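Local coordinates for protein chitosanase (Bacillus subtilis subsp. subtilis str. 168, PDB 7C6C) that hydrolyses internal beta-(1->4) linkages between D-glucosamine residues of partly acetylated chitosan as a secreted glycosyl hydrolase of family 46, at residues M123-N128 against H147-D152. Sequence-based numbering, arbitrary orientation.
Sequences MKRSDN and HGDGDD
Arg125 and Asp149 reach for each other from opposite directions and form a salt bridge that carries this small contact, across CA atoms 10.1 Å apart. The main bond runs from Arg125 NE to Asp149 OD1 at 3.1 Å, with an N-H...O angle of 160°. OD1 lies almost in the guanidinium plane and receives the proton on its syn lone pair, the one on the side of OD2. A weak second bond joins Arg125 NH2 to Asp149 OD1 at 3.4 Å, so one carboxylate oxygen is shared between two nitrogens along the NE/NH2 edge. The two flat groups are turned 74° apart; this bridge is therefore not the coplanar, two-oxygen pairing of arginine with a carboxylate, and Asp149 OD2 stays 4.0 Å from Arg125 NH2. Arg125 leaves its helix with CG anti to the carbonyl carbon and its chain bends in the middle, while Asp149 carries CG anti to its own backbone N (chi1 -163°), which brings OD1 to the guanidinium edge. A water adds an indirect link: it accepts a weak bond from Arg125 NH2 at 2.6 Å and donates to the carbonyl oxygen Asp149 O at 2.8 Å. This surface contact, away from the probable catalytic residues, ties the last turn of helix 104-128 to the loop that leaves helix 134-147 at Gly148, where phi is positive, and leads to helix 156-167. Tyr157 makes a cation-pi contact with Arg125, and Phe156 touches both bridge partners, placing the ion pair against the start of helix 156-167.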
loop_
_atom_site.group_PDB
_atom_site.type_symbol
_atom_site.label_atom_id
_atom_site.label_comp_id
_atom_site.label_asym_id
_atom_site.label_seq_id
_atom_site.Cartn_x
_atom_site.Cartn_y
_atom_site.Cartn_z
ATOM N N MET A 123 -3.796 -9.807 -5.522
ATOM C CA MET A 123 -4.649 -10.500 -6.486
ATOM C C MET A 123 -4.814 -11.973 -6.132
ATOM O O MET A 123 -5.887 -12.547 -6.365
ATOM C CB MET A 123 -4.115 -10.337 -7.913
ATOM C CG MET A 123 -4.080 -8.898 -8.432
ATOM S SD MET A 123 -5.644 -7.993 -8.303
ATOM C CE MET A 123 -5.379 -7.030 -6.813
ATOM N N LYS A 124 -3.773 -12.594 -5.568
ATOM C CA LYS A 124 -3.863 -13.996 -5.177
ATOM C C LYS A 124 -4.846 -14.182 -4.029
ATOM O O LYS A 124 -5.689 -15.085 -4.063
ATOM C CB LYS A 124 -2.479 -14.526 -4.797
ATOM C CG LYS A 124 -2.491 -15.979 -4.345
ATOM C CD LYS A 124 -1.107 -16.460 -3.937
ATOM C CE LYS A 124 -1.084 -17.969 -3.752
ATOM N NZ LYS A 124 0.206 -18.433 -3.180
ATOM N N ARG A 125 -4.751 -13.343 -2.996
ATOM C CA ARG A 125 -5.696 -13.456 -1.890
ATOM C C ARG A 125 -7.109 -13.084 -2.325
ATOM O O ARG A 125 -8.083 -13.658 -1.821
ATOM C CB ARG A 125 -5.236 -12.623 -0.691
ATOM C CG ARG A 125 -3.936 -13.115 -0.049
ATOM C CD ARG A 125 -3.913 -12.856 1.455
ATOM N NE ARG A 125 -2.612 -13.138 2.068
ATOM C CZ ARG A 125 -2.251 -14.319 2.558
ATOM N NH1 ARG A 125 -3.086 -15.348 2.498
ATOM N NH2 ARG A 125 -1.053 -14.472 3.101
ATOM N N SER A 126 -7.242 -12.150 -3.274
ATOM C CA SER A 126 -8.546 -11.851 -3.857
ATOM C C SER A 126 -9.127 -13.080 -4.539
ATOM O O SER A 126 -10.309 -13.401 -4.364
ATOM C CB SER A 126 -8.406 -10.709 -4.864
ATOM O OG SER A 126 -8.091 -9.489 -4.221
ATOM N N ASP A 127 -8.303 -13.779 -5.329
ATOM C CA ASP A 127 -8.750 -15.011 -5.968
ATOM C C ASP A 127 -9.158 -16.044 -4.930
ATOM O O ASP A 127 -10.187 -16.714 -5.080
ATOM C CB ASP A 127 -7.636 -15.585 -6.842
ATOM C CG ASP A 127 -7.339 -14.734 -8.055
ATOM O OD1 ASP A 127 -8.135 -13.821 -8.358
ATOM O OD2 ASP A 127 -6.303 -14.990 -8.708
ATOM N N ASN A 128 -8.364 -16.182 -3.863
ATOM C CA ASN A 128 -8.691 -17.153 -2.823
ATOM C C ASN A 128 -10.014 -16.830 -2.143
ATOM O O ASN A 128 -10.733 -17.745 -1.720
ATOM C CB ASN A 128 -7.565 -17.228 -1.788
ATOM C CG ASN A 128 -6.251 -17.710 -2.380
ATOM O OD1 ASN A 128 -6.226 -18.359 -3.426
ATOM N ND2 ASN A 128 -5.149 -17.407 -1.699
ATOM N N HIS A 147 -1.020 -2.122 5.053
ATOM C CA HIS A 147 -0.998 -3.023 6.199
ATOM C C HIS A 147 0.080 -4.094 6.115
ATOM O O HIS A 147 0.404 -4.707 7.138
ATOM C CB HIS A 147 -2.366 -3.693 6.350
ATOM C CG HIS A 147 -3.471 -2.738 6.668
ATOM N ND1 HIS A 147 -4.014 -2.617 7.932
ATOM C CD2 HIS A 147 -4.135 -1.858 5.884
ATOM C CE1 HIS A 147 -4.969 -1.702 7.905
ATOM N NE2 HIS A 147 -5.062 -1.224 6.675
ATOM N N GLY A 148 0.635 -4.334 4.933
ATOM C CA GLY A 148 1.586 -5.408 4.739
ATOM C C GLY A 148 0.915 -6.764 4.626
ATOM O O GLY A 148 -0.254 -6.947 4.963
ATOM N N ASP A 149 1.690 -7.744 4.157
ATOM C CA ASP A 149 1.229 -9.123 4.010
ATOM C C ASP A 149 1.872 -10.051 5.040
ATOM O O ASP A 149 2.176 -11.208 4.748
ATOM C CB ASP A 149 1.474 -9.632 2.590
ATOM C CG ASP A 149 0.673 -10.886 2.256
ATOM O OD1 ASP A 149 -0.373 -11.134 2.890
ATOM O OD2 ASP A 149 1.099 -11.633 1.348
ATOM N N GLY A 150 2.068 -9.560 6.261
ATOM C CA GLY A 150 2.677 -10.343 7.316
ATOM C C GLY A 150 1.678 -11.225 8.039
ATOM O O GLY A 150 0.566 -11.479 7.569
ATOM N N ASP A 151 2.097 -11.697 9.215
ATOM C CA ASP A 151 1.305 -12.586 10.056
ATOM C C ASP A 151 0.739 -11.883 11.282
ATOM O O ASP A 151 0.163 -12.542 12.153
ATOM C CB ASP A 151 2.145 -13.786 10.515
ATOM C CG ASP A 151 2.725 -14.577 9.362
ATOM O OD1 ASP A 151 3.833 -15.132 9.524
ATOM O OD2 ASP A 151 2.068 -14.655 8.300
ATOM N N ASP A 152 0.893 -10.569 11.375
ATOM C CA ASP A 152 0.516 -9.817 12.563
ATOM C C ASP A 152 -0.970 -9.477 12.526
ATOM O O ASP A 152 -1.622 -9.568 11.482
ATOM C CB ASP A 152 1.339 -8.538 12.616
ATOM C CG ASP A 152 1.137 -7.684 11.397
ATOM O OD1 ASP A 152 1.685 -8.029 10.330
ATOM O OD2 ASP A 152 0.391 -6.689 11.503
HETATM O O HOH W 1 0.986 -13.693 4.595
#